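Local coordinates for putative sugar ABC transport system, substrate-binding protein (Bordetella parapertussis, PDB 5IX8) that probably binds a sugar in the periplasm as the solute-binding component of an ABC transport system, at residues E236-A239 and M240-G244; G58-Q61 and Q62-Q66; L152-P155 and R156-E160; G258-I261 and V262-I266; Q68-T72 and L73-Y77. All blocks are in the same frame, centred on the assembly; numbering follows the deposited sequence.

Contact 1 (E236-A239 and M240-G244)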
# COMPACT_ATOMS: atom_id res chain seq x y z
N GLU A 236 8.61 -11.06 10.12
CA GLU A 236 9.13 -10.73 11.44
C GLU A 236 8.10 -10.03 12.32
O GLU A 236 8.23 -10.05 13.56
CB GLU A 236 10.39 -9.88 11.28
CG GLU A 236 11.56 -10.68 10.71
CD GLU A 236 11.47 -10.95 9.20
OE1 GLU A 236 10.60 -10.34 8.51
OE2 GLU A 236 12.31 -11.73 8.69
N ASN A 237 7.06 -9.44 11.72
CA ASN A 237 6.00 -8.81 12.50
C ASN A 237 5.22 -9.81 13.34
O ASN A 237 4.62 -9.44 14.35
CB ASN A 237 4.99 -8.11 11.60
CG ASN A 237 5.56 -6.90 10.87
OD1 ASN A 237 5.04 -6.53 9.83
ND2 ASN A 237 6.61 -6.28 11.41
N GLU A 238 5.17 -11.07 12.89
CA GLU A 238 4.36 -12.07 13.59
C GLU A 238 4.82 -12.23 15.03
O GLU A 238 4.01 -12.17 15.95
CB GLU A 238 4.40 -13.40 12.84
CG GLU A 238 3.83 -13.28 11.41
CD GLU A 238 4.11 -14.51 10.54
OE1 GLU A 238 4.39 -15.58 11.12
OE2 GLU A 238 4.05 -14.42 9.28
N ALA A 239 6.13 -12.40 15.24
CA ALA A 239 6.65 -12.55 16.60
C ALA A 239 6.46 -11.26 17.40
O ALA A 239 6.16 -11.30 18.60
CB ALA A 239 8.13 -12.95 16.55
N MSE A 240 6.59 -10.10 16.76
CA MSE A 240 6.43 -8.82 17.42
C MSE A 240 5.00 -8.62 17.91
O MSE A 240 4.80 -8.01 18.96
CB MSE A 240 6.82 -7.67 16.48
CG MSE A 240 8.27 -7.70 16.00
SE MSE A 240 8.68 -6.16 14.83
CE MSE A 240 10.61 -6.37 14.64
N ILE A 241 4.02 -9.11 17.14
CA ILE A 241 2.63 -9.09 17.60
C ILE A 241 2.46 -10.01 18.81
O ILE A 241 1.87 -9.63 19.83
CB ILE A 241 1.69 -9.48 16.46
CG1 ILE A 241 1.68 -8.41 15.37
CG2 ILE A 241 0.29 -9.72 16.97
CD1 ILE A 241 0.81 -8.79 14.17
N ARG A 242 2.98 -11.23 18.72
CA ARG A 242 2.82 -12.17 19.83
C ARG A 242 3.49 -11.66 21.09
O ARG A 242 2.99 -11.87 22.20
CB ARG A 242 3.37 -13.53 19.45
CG ARG A 242 2.58 -14.27 18.39
CD ARG A 242 3.00 -15.74 18.28
NE ARG A 242 2.53 -16.27 17.00
CZ ARG A 242 3.27 -16.28 15.91
NH1 ARG A 242 4.53 -15.85 15.96
NH2 ARG A 242 2.78 -16.74 14.77
N GLU A 243 4.65 -11.03 20.95
CA GLU A 243 5.42 -10.51 22.08
C GLU A 243 4.88 -9.20 22.62
O GLU A 243 5.41 -8.69 23.62
CB GLU A 243 6.88 -10.33 21.67
CG GLU A 243 7.63 -11.63 21.50
CD GLU A 243 8.83 -11.54 20.56
OE1 GLU A 243 9.27 -10.41 20.22
OE2 GLU A 243 9.32 -12.62 20.15
N GLY A 244 3.85 -8.63 21.98
CA GLY A 244 3.19 -7.43 22.43
C GLY A 244 3.79 -6.13 21.95
O GLY A 244 3.29 -5.07 22.33
O HOH W 1 5.66 -16.68 13.17
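Ile241 N, Arg242 N and Glu243 N bond back to the carbonyl oxygens of Asn237, Glu238 and Ala239, the i to i+4 ladder of an alpha-helix that ends at Gly244 in a Schellman motif, where phi turns positive (88°). The tightest of the three rungs joins Glu243 N to Ala239 O at 2.8 Å. On one flank Glu238 and Arg242, a full turn apart, run side by side in the same direction, but they do not form a salt bridge: Glu238 OE1 stays 4.2 Å from Arg242 NH2, and the carboxylate and guanidinium planes stand 86° apart. A water fills in, donating to Glu238 OE1 at 2.7 Å and accepting from Arg242 NH1 at 3.1 Å in the guanidinium plane. Both polar ends have stronger partners: Glu238 OE2 bonds to the hydroxyl of Tyr311, and Arg242 forms a salt bridge to Asp302. On another flank the selenomethionine at Met240 is stretched out beyond CG (chi2 -179°), which carries its SE to 4.0 Å from Asn237 ND2, while its CG rests 3.4 Å from Glu236 O. Asn237 OD1 in turn accepts from Val234 N, just before the segment. The helix is the crossover of the beta-alpha-beta unit 227-231, 235-242 and 246-250. Ile241 packs on Leu246 and Val249 of the following strand, and Asn237 and Met240 reach both Leu246 and Ile213 of helix 209-221.

Contact 2 (G58-Q61 and Q62-Q66)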
# COMPACT_ATOMS: atom_id res chain seq x y z
N GLY A 58 9.73 9.95 -4.76
CA GLY A 58 10.27 11.15 -5.38
C GLY A 58 10.97 10.94 -6.71
O GLY A 58 11.26 11.93 -7.39
N ASN A 59 11.25 9.68 -7.10
CA ASN A 59 11.92 9.37 -8.36
C ASN A 59 10.92 9.39 -9.52
O ASN A 59 10.69 8.41 -10.23
CB ASN A 59 12.63 8.03 -8.27
CG ASN A 59 13.96 8.14 -7.57
OD1 ASN A 59 14.30 9.21 -7.05
ND2 ASN A 59 14.74 7.05 -7.56
N VAL A 60 10.34 10.57 -9.72
CA VAL A 60 9.25 10.70 -10.67
C VAL A 60 9.77 10.66 -12.12
O VAL A 60 9.17 10.00 -12.98
CB VAL A 60 8.49 11.99 -10.33
CG1 VAL A 60 7.49 12.30 -11.38
CG2 VAL A 60 7.78 11.81 -9.00
N GLN A 61 10.90 11.32 -12.40
CA GLN A 61 11.44 11.31 -13.76
C GLN A 61 11.80 9.90 -14.21
O GLN A 61 11.57 9.53 -15.37
CB GLN A 61 12.65 12.24 -13.85
CG GLN A 61 12.28 13.73 -13.78
CD GLN A 61 11.42 14.17 -14.97
OE1 GLN A 61 11.60 13.68 -16.10
NE2 GLN A 61 10.49 15.09 -14.74
N GLN A 62 12.34 9.09 -13.29
CA GLN A 62 12.63 7.69 -13.61
C GLN A 62 11.38 6.97 -14.08
O GLN A 62 11.43 6.21 -15.06
CB GLN A 62 13.21 6.99 -12.38
CG GLN A 62 14.63 7.43 -12.00
CD GLN A 62 14.71 8.69 -11.12
OE1 GLN A 62 13.77 9.50 -11.03
NE2 GLN A 62 15.86 8.87 -10.46
N GLN A 63 10.25 7.21 -13.42
CA GLN A 63 9.02 6.53 -13.82
C GLN A 63 8.46 7.10 -15.11
O GLN A 63 7.90 6.35 -15.91
CB GLN A 63 7.97 6.61 -12.71
CG GLN A 63 8.18 5.58 -11.69
CD GLN A 63 7.00 5.43 -10.76
OE1 GLN A 63 6.43 6.42 -10.29
NE2 GLN A 63 6.63 4.21 -10.49
N PHE A 64 8.57 8.42 -15.33
CA PHE A 64 8.10 8.96 -16.61
C PHE A 64 8.82 8.27 -17.76
O PHE A 64 8.21 7.92 -18.78
CB PHE A 64 8.38 10.46 -16.70
CG PHE A 64 7.57 11.32 -15.75
CD1 PHE A 64 6.53 10.84 -15.01
CD2 PHE A 64 7.93 12.66 -15.62
CE1 PHE A 64 5.80 11.67 -14.18
CE2 PHE A 64 7.24 13.50 -14.77
CZ PHE A 64 6.16 13.02 -14.05
N ALA A 65 10.13 8.08 -17.62
CA ALA A 65 10.90 7.45 -18.68
C ALA A 65 10.46 6.00 -18.87
O ALA A 65 10.40 5.51 -20.01
CB ALA A 65 12.40 7.53 -18.38
N GLN A 66 10.15 5.32 -17.77
CA GLN A 66 9.70 3.93 -17.87
C GLN A 66 8.36 3.85 -18.58
O GLN A 66 8.16 2.97 -19.42
CB GLN A 66 9.62 3.30 -16.48
CG GLN A 66 11.01 3.05 -15.89
CD GLN A 66 11.01 2.93 -14.40
OE1 GLN A 66 9.95 3.03 -13.77
NE2 GLN A 66 12.20 2.71 -13.82
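Asn59 and Gln62 lay their side-chain amides one over the other, the two planes only 14° apart, with Gln62 CD 3.6 Å from Asn59 CB. The Gln62 amide is probably turned over in the model, so the stacking of the flat groups is secure while the placing of its O and N ends is not settled. A bend at chi2 (85°) folds the Gln62 chain back toward the start of the helix. Asn59 ND2 is engaged by Ala54 O, which anchors the other layer of the stack. Asn59 occupies the N-cap position of helix 60-73, yet its side chain makes no capping bond; its backbone is the centre of an inverse gamma turn, and its carbonyl receives a weak bond from Gln63 N at 3.4 Å. The regular ladder follows, with Phe64 N on Val60 O at 2.9 Å and Ala65 N on Gln61 O at 3.0 Å. Along this next turn Val60 O lies above one face of the Phe64 ring, 3.4 Å from its plane and offset toward the rim. Gln61 approaches differently: bent at chi2, it brings its amide nearly perpendicular to the ring plane (85°), with NE2 3.6 Å from Phe64 CE2. The ring also meets Tyr88 edge-to-face, and Val60 packs against Tyr88 and Ala84. On the inward side Gln63 accepts a bond from Ala83 N through OE1 and donates through NE2 to Thr21 OG1 and Ser81 O.

Contact 3 (L152-P155 and R156-E160). With SO4 (sulfate ion), chain C.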
# COMPACT_ATOMS: atom_id res chain seq x y z
N LEU A 152 2.54 12.41 -1.00
CA LEU A 152 2.12 11.10 -1.48
C LEU A 152 0.62 10.87 -1.37
O LEU A 152 0.13 9.86 -1.89
CB LEU A 152 2.85 9.99 -0.71
CG LEU A 152 4.39 10.07 -0.79
CD1 LEU A 152 4.96 8.87 0.02
CD2 LEU A 152 4.89 10.11 -2.22
N GLU A 153 -0.10 11.75 -0.65
CA GLU A 153 -1.55 11.68 -0.43
C GLU A 153 -1.94 10.57 0.55
O GLU A 153 -2.54 10.85 1.59
CB GLU A 153 -2.30 11.50 -1.77
CG GLU A 153 -3.83 11.68 -1.70
CD GLU A 153 -4.26 13.14 -1.55
OE1 GLU A 153 -3.39 14.04 -1.51
OE2 GLU A 153 -5.49 13.40 -1.47
N TRP A 154 -1.59 9.31 0.24
CA TRP A 154 -2.11 8.23 1.08
C TRP A 154 -1.58 8.24 2.51
O TRP A 154 -2.33 7.84 3.41
CB TRP A 154 -1.89 6.86 0.40
CG TRP A 154 -0.47 6.53 -0.01
CD1 TRP A 154 0.14 6.85 -1.19
CD2 TRP A 154 0.51 5.84 0.78
NE1 TRP A 154 1.45 6.40 -1.19
CE2 TRP A 154 1.71 5.79 0.01
CE3 TRP A 154 0.52 5.31 2.07
CZ2 TRP A 154 2.86 5.18 0.46
CZ3 TRP A 154 1.68 4.71 2.53
CH2 TRP A 154 2.84 4.65 1.73
N PRO A 155 -0.35 8.69 2.81
CA PRO A 155 0.03 8.78 4.23
C PRO A 155 -0.82 9.78 4.96
O PRO A 155 -1.18 9.57 6.12
CB PRO A 155 1.52 9.22 4.18
CG PRO A 155 2.01 8.66 2.81
CD PRO A 155 0.80 9.00 1.94
N ARG A 156 -1.17 10.89 4.30
CA ARG A 156 -2.05 11.86 4.94
C ARG A 156 -3.44 11.26 5.18
O ARG A 156 -4.04 11.49 6.25
CB ARG A 156 -2.15 13.13 4.08
CG ARG A 156 -2.85 14.26 4.85
CD ARG A 156 -3.23 15.45 3.99
NE ARG A 156 -4.42 15.16 3.21
CZ ARG A 156 -4.42 14.86 1.91
NH1 ARG A 156 -3.31 14.97 1.18
NH2 ARG A 156 -5.57 14.55 1.30
N LEU A 157 -3.96 10.49 4.21
CA LEU A 157 -5.26 9.86 4.40
C LEU A 157 -5.24 8.90 5.59
O LEU A 157 -6.16 8.90 6.42
CB LEU A 157 -5.70 9.12 3.13
CG LEU A 157 -5.89 10.00 1.88
CD1 LEU A 157 -6.18 9.14 0.68
CD2 LEU A 157 -7.01 11.03 2.06
N ARG A 158 -4.18 8.10 5.70
CA ARG A 158 -4.07 7.19 6.85
C ARG A 158 -4.02 7.96 8.15
O ARG A 158 -4.66 7.57 9.14
CB ARG A 158 -2.84 6.32 6.71
CG ARG A 158 -2.98 5.38 5.52
CD ARG A 158 -1.76 4.46 5.32
NE ARG A 158 -1.97 3.70 4.10
CZ ARG A 158 -1.28 2.62 3.74
NH1 ARG A 158 -0.34 2.10 4.53
NH2 ARG A 158 -1.57 2.04 2.58
N TYR A 159 -3.23 9.04 8.18
CA TYR A 159 -3.17 9.88 9.37
C TYR A 159 -4.53 10.46 9.72
O TYR A 159 -4.96 10.44 10.88
CB TYR A 159 -2.15 10.99 9.15
CG TYR A 159 -2.21 12.08 10.17
CD1 TYR A 159 -1.95 11.83 11.51
CD2 TYR A 159 -2.52 13.39 9.78
CE1 TYR A 159 -2.01 12.85 12.44
CE2 TYR A 159 -2.56 14.42 10.71
CZ TYR A 159 -2.30 14.14 12.04
OH TYR A 159 -2.35 15.17 12.96
N GLU A 160 -5.25 10.97 8.72
CA GLU A 160 -6.56 11.55 8.96
C GLU A 160 -7.54 10.52 9.55
O GLU A 160 -8.28 10.83 10.50
CB GLU A 160 -7.13 12.15 7.67
CG GLU A 160 -6.44 13.47 7.32
CD GLU A 160 -6.70 13.92 5.89
OE1 GLU A 160 -7.47 13.24 5.17
OE2 GLU A 160 -6.14 14.96 5.48
S SO4 C . 0.38 15.36 1.45
O1 SO4 C . -0.82 16.16 1.61
O2 SO4 C . 0.30 14.45 0.32
O3 SO4 C . 0.68 14.59 2.67
O4 SO4 C . 1.51 16.28 1.25
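The first turn of helix 154-168, with Glu153 at its N-cap position, carries a salt-bridge network of Glu153, Arg156 and Glu160 and holds a sulfate, probably from the crystallisation liquor. The two terminal nitrogens of Arg156 each take one carboxylate oxygen of Glu153, NH1 to OE1 at 2.8 Å and NH2 to OE2 at 3.0 Å. Both carboxylate oxygens lie near the guanidinium plane, but the nitrogens come from above the carboxylate plane, the two planes being 73° apart. A bend at chi3 (78°) turns the Arg156 head so that NE faces Glu160 OE2, 2.9 Å away. NH1 also donates to sulfate O1 at 2.8 Å, while Glu153 N reaches sulfate O2 at 2.9 Å and Gly151 N supplies another bond to the anion; the helix start would be expected to favour a negative guest. Glu153 OE2 has a further partner in Ser283 OG. On a different side of the helix Trp154 and Arg158 point the same way. Trp154 CE3 sits 3.5 Å above the centre of the Arg158 guanidinium, whose plane is inclined 57° to the indole, and Arg158 NE lies at the indole edge, near the ring plane. Arg158 is held by salt bridges to Asp122 and Glu252 and by a bond to Pro207 O. The turn begins the helix that connects strands 142-145 and 172-173 in a beta-alpha-beta unit; Trp154 and Leu157 pack on Asp122, and Arg158 on Ile125, of helix 122-135.

Contact 4 (G258-I261 and V262-I266)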
# COMPACT_ATOMS: atom_id res chain seq x y z
N GLY A 258 -2.62 -7.50 -7.22
CA GLY A 258 -1.99 -7.81 -8.50
C GLY A 258 -2.81 -8.78 -9.34
O GLY A 258 -2.96 -8.60 -10.54
N ARG A 259 -3.33 -9.83 -8.71
CA ARG A 259 -4.18 -10.78 -9.44
C ARG A 259 -5.40 -10.09 -9.99
O ARG A 259 -5.83 -10.35 -11.13
CB ARG A 259 -4.60 -11.93 -8.54
CG ARG A 259 -3.45 -12.72 -7.94
CD ARG A 259 -4.01 -14.03 -7.35
NE ARG A 259 -2.96 -14.79 -6.70
CZ ARG A 259 -2.03 -15.48 -7.36
NH1 ARG A 259 -2.06 -15.56 -8.71
NH2 ARG A 259 -1.08 -16.11 -6.67
N LEU A 260 -6.03 -9.24 -9.17
CA LEU A 260 -7.21 -8.53 -9.62
C LEU A 260 -6.89 -7.60 -10.78
O LEU A 260 -7.68 -7.47 -11.70
CB LEU A 260 -7.83 -7.76 -8.47
CG LEU A 260 -8.43 -8.62 -7.38
CD1 LEU A 260 -8.77 -7.78 -6.14
CD2 LEU A 260 -9.68 -9.38 -7.88
N ILE A 261 -5.73 -6.94 -10.76
CA ILE A 261 -5.38 -6.08 -11.89
C ILE A 261 -5.40 -6.87 -13.20
O ILE A 261 -5.92 -6.40 -14.23
CB ILE A 261 -4.01 -5.42 -11.62
CG1 ILE A 261 -4.22 -4.28 -10.59
CG2 ILE A 261 -3.39 -4.92 -12.92
CD1 ILE A 261 -2.93 -3.83 -9.91
N VAL A 262 -4.85 -8.07 -13.20
CA VAL A 262 -4.86 -8.90 -14.41
C VAL A 262 -6.28 -9.26 -14.81
O VAL A 262 -6.67 -9.18 -16.00
CB VAL A 262 -3.99 -10.15 -14.20
CG1 VAL A 262 -4.14 -11.13 -15.36
CG2 VAL A 262 -2.53 -9.73 -14.03
N GLN A 263 -7.09 -9.71 -13.84
CA GLN A 263 -8.45 -10.14 -14.19
C GLN A 263 -9.31 -8.98 -14.67
O GLN A 263 -10.17 -9.16 -15.56
CB GLN A 263 -9.10 -10.85 -12.99
CG GLN A 263 -8.44 -12.21 -12.71
CD GLN A 263 -8.71 -13.19 -13.84
OE1 GLN A 263 -9.72 -13.08 -14.53
NE2 GLN A 263 -7.81 -14.14 -14.06
N TYR A 264 -9.11 -7.79 -14.09
CA TYR A 264 -9.84 -6.61 -14.55
C TYR A 264 -9.37 -6.18 -15.93
O TYR A 264 -10.20 -5.79 -16.79
CB TYR A 264 -9.67 -5.44 -13.56
CG TYR A 264 -10.57 -5.45 -12.33
CD1 TYR A 264 -10.60 -6.55 -11.45
CD2 TYR A 264 -11.39 -4.35 -12.05
CE1 TYR A 264 -11.43 -6.55 -10.35
CE2 TYR A 264 -12.24 -4.33 -10.93
CZ TYR A 264 -12.25 -5.43 -10.09
OH TYR A 264 -13.08 -5.41 -8.99
N ALA A 265 -8.05 -6.22 -16.16
CA ALA A 265 -7.51 -5.79 -17.45
C ALA A 265 -8.03 -6.67 -18.59
O ALA A 265 -8.33 -6.16 -19.69
CB ALA A 265 -5.97 -5.80 -17.44
N ILE A 266 -8.12 -8.00 -18.38
CA ILE A 266 -8.61 -8.87 -19.45
C ILE A 266 -10.02 -8.48 -19.83
O ILE A 266 -10.37 -8.40 -21.03
CB ILE A 266 -8.56 -10.35 -19.04
CG1 ILE A 266 -7.13 -10.82 -18.84
CG2 ILE A 266 -9.23 -11.22 -20.10
CD1 ILE A 266 -7.03 -12.15 -18.08
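Leu260 O receives Tyr264 N at 2.8 Å in the middle of an unbroken alpha-helical ladder, flanked by Gln263 N to Arg259 O and Ala265 N to Ile261 O; the rung from Val262 N to Gly258 O is weak at 3.3 Å. Besides this backbone bond, the Leu260 carbonyl is approached by the tyrosine ring. With CG beside its own backbone N (chi1 -82°), Tyr264 leans back along the helix and sets CD1 3.1 Å from Leu260 O. The ring meets that oxygen obliquely. Farther out the two side chains run alongside each other, and the CD2 branch of Leu260 comes to 4.1 Å from Tyr264 CE1, a loose apolar touch. The phenol is anchored beyond this pair by a hydrogen bond from its OH to Pro276 O. Around the helix, Val262 turns its CG2 branch to 3.7 Å from Gly258 O, while Ala265 CB rests 3.3 Å from Ile261 O. Gln263 lays its CG 3.6 Å from Arg259 O and then bends away at chi2 (-67°), carrying its amide to Ile10 N, Arg267 and Glu40. Arg259 forms salt bridges with Asp39 and Glu40 of helix 28-43, on which Val262 also packs. Helix 254-270 is thereby set against the parallel sheet: Ile261 and Ala265 lie on Ile103 of strand 101-105, and Leu260 and Tyr264 on Phe289 of strand 288-290.

Contact 5 (Q68-T72 and L73-Y77)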
# COMPACT_ATOMS: atom_id res chain seq x y z
N GLN A 68 7.18 5.96 -20.75
CA GLN A 68 7.46 6.24 -22.16
C GLN A 68 8.02 5.02 -22.87
O GLN A 68 7.64 4.74 -24.02
CB GLN A 68 8.40 7.42 -22.26
CG GLN A 68 7.67 8.71 -21.94
CD GLN A 68 6.68 9.05 -23.04
OE1 GLN A 68 6.96 8.83 -24.24
NE2 GLN A 68 5.51 9.57 -22.65
N SER A 69 8.90 4.26 -22.22
CA SER A 69 9.45 3.09 -22.88
C SER A 69 8.39 2.01 -23.11
O SER A 69 8.51 1.20 -24.05
CB SER A 69 10.61 2.52 -22.08
OG SER A 69 10.13 1.88 -20.92
N PHE A 70 7.35 1.97 -22.28
CA PHE A 70 6.26 1.03 -22.53
C PHE A 70 5.57 1.32 -23.86
O PHE A 70 5.05 0.41 -24.51
CB PHE A 70 5.22 1.08 -21.40
CG PHE A 70 5.74 0.64 -20.04
CD1 PHE A 70 6.96 -0.00 -19.88
CD2 PHE A 70 4.96 0.87 -18.90
CE1 PHE A 70 7.40 -0.40 -18.62
CE2 PHE A 70 5.39 0.46 -17.65
CZ PHE A 70 6.62 -0.16 -17.50
N LYS A 71 5.55 2.59 -24.28
CA LYS A 71 4.98 2.96 -25.57
C LYS A 71 5.69 2.24 -26.70
O LYS A 71 5.05 1.70 -27.62
CB LYS A 71 5.08 4.47 -25.76
CG LYS A 71 3.78 5.17 -26.06
CD LYS A 71 3.99 6.55 -26.72
CE LYS A 71 4.49 7.59 -25.75
NZ LYS A 71 4.51 8.97 -26.38
N THR A 72 7.02 2.24 -26.66
CA THR A 72 7.80 1.58 -27.69
C THR A 72 7.68 0.08 -27.61
O THR A 72 7.83 -0.60 -28.63
CB THR A 72 9.26 2.01 -27.54
OG1 THR A 72 9.29 3.41 -27.22
CG2 THR A 72 10.02 1.74 -28.81
N LEU A 73 7.43 -0.48 -26.43
CA LEU A 73 7.32 -1.93 -26.30
C LEU A 73 5.95 -2.44 -26.69
O LEU A 73 5.73 -3.65 -26.69
CB LEU A 73 7.64 -2.37 -24.88
CG LEU A 73 9.07 -2.10 -24.45
CD1 LEU A 73 9.21 -2.24 -22.95
CD2 LEU A 73 10.05 -3.02 -25.17
N GLY A 74 5.01 -1.55 -27.02
CA GLY A 74 3.71 -2.00 -27.47
C GLY A 74 2.85 -2.62 -26.38
O GLY A 74 2.03 -3.50 -26.66
N VAL A 75 3.02 -2.18 -25.15
CA VAL A 75 2.12 -2.67 -24.12
C VAL A 75 0.70 -2.17 -24.38
O VAL A 75 0.47 -1.17 -25.06
CB VAL A 75 2.60 -2.28 -22.72
CG1 VAL A 75 4.07 -2.64 -22.51
CG2 VAL A 75 2.37 -0.83 -22.44
N ASP A 76 -0.27 -2.91 -23.86
CA ASP A 76 -1.67 -2.50 -23.92
C ASP A 76 -2.12 -1.73 -22.70
O ASP A 76 -2.94 -0.80 -22.81
CB ASP A 76 -2.55 -3.74 -24.11
CG ASP A 76 -2.20 -4.50 -25.39
OD1 ASP A 76 -2.49 -3.95 -26.47
OD2 ASP A 76 -1.62 -5.60 -25.35
N TYR A 77 -1.54 -2.04 -21.54
CA TYR A 77 -1.79 -1.35 -20.29
C TYR A 77 -0.48 -1.10 -19.60
O TYR A 77 0.39 -1.98 -19.55
CB TYR A 77 -2.69 -2.13 -19.33
CG TYR A 77 -4.04 -2.39 -19.92
CD1 TYR A 77 -4.25 -3.49 -20.74
CD2 TYR A 77 -5.12 -1.55 -19.67
CE1 TYR A 77 -5.47 -3.72 -21.31
CE2 TYR A 77 -6.36 -1.78 -20.24
CZ TYR A 77 -6.53 -2.87 -21.06
OH TYR A 77 -7.74 -3.10 -21.65
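Phe70 and Val75 meet where helix 60-73 gives way to the loop before strand 77-80. The valine places CG2 between its backbone N and carbonyl carbon, with CG1 beside the N (chi1 -51°), and so presents both methyls to the last helical turn: CG2 is 3.6 Å from Phe70 CB and CG1 4.0 Å from the same atom. The Phe70 ring, projecting with CG beside its own N (chi1 -64°), has Leu73 CD1 at its edge, near the ring plane, at 4.4 Å from CD1 of the phenylalanine. Leu73 also drapes back over the preceding turn, its CG 3.4 Å from Ser69 O. Outside the pair, Phe70 packs on Gln50 and Leu73 on Val49 of strand 47-53, while Val75 touches Ile100. The chain reverses at Gly74, whose positive phi (71°) completes a Schellman motif. Leu73 N bonds to Ser69 O at 3.1 Å and more weakly to Phe70 O; Gly74 N reaches Lys71 O at 3.3 Å and Val75 N reaches Phe70 O at 3.4 Å, both weak. Lys71 directs its amine to a salt bridge with Asp94, and Ser69 OG bonds to Gln66 O. The chemistry thus divides the work at this helix end: several backbone bonds, most of them weak, close the final turn, and the apolar contact of Val75 with Phe70 brings the exit loop back against it.

From the N terminus, contact 2 starts helix 60-73 and contact 5 ends it, one residue apart in sequence, with centres about 15 Å apart; contact 5 then leads into strand 77-80 of the parallel sheet. Contact 3 follows at the start of helix 154-168, beside the mixed sheet, its nearest atoms about 5 Å from those of contact 2. Contact 1 finishes helix 235-242 beside that same mixed sheet, its centre about 36 Å from that of contact 2, on the opposite side of the chain's centre. Contact 4, in helix 254-270, returns to the parallel sheet and touches contact 5 where Ala265 packs near Tyr77. All five are local and in series: none encloses a long loop, and none nest or cross.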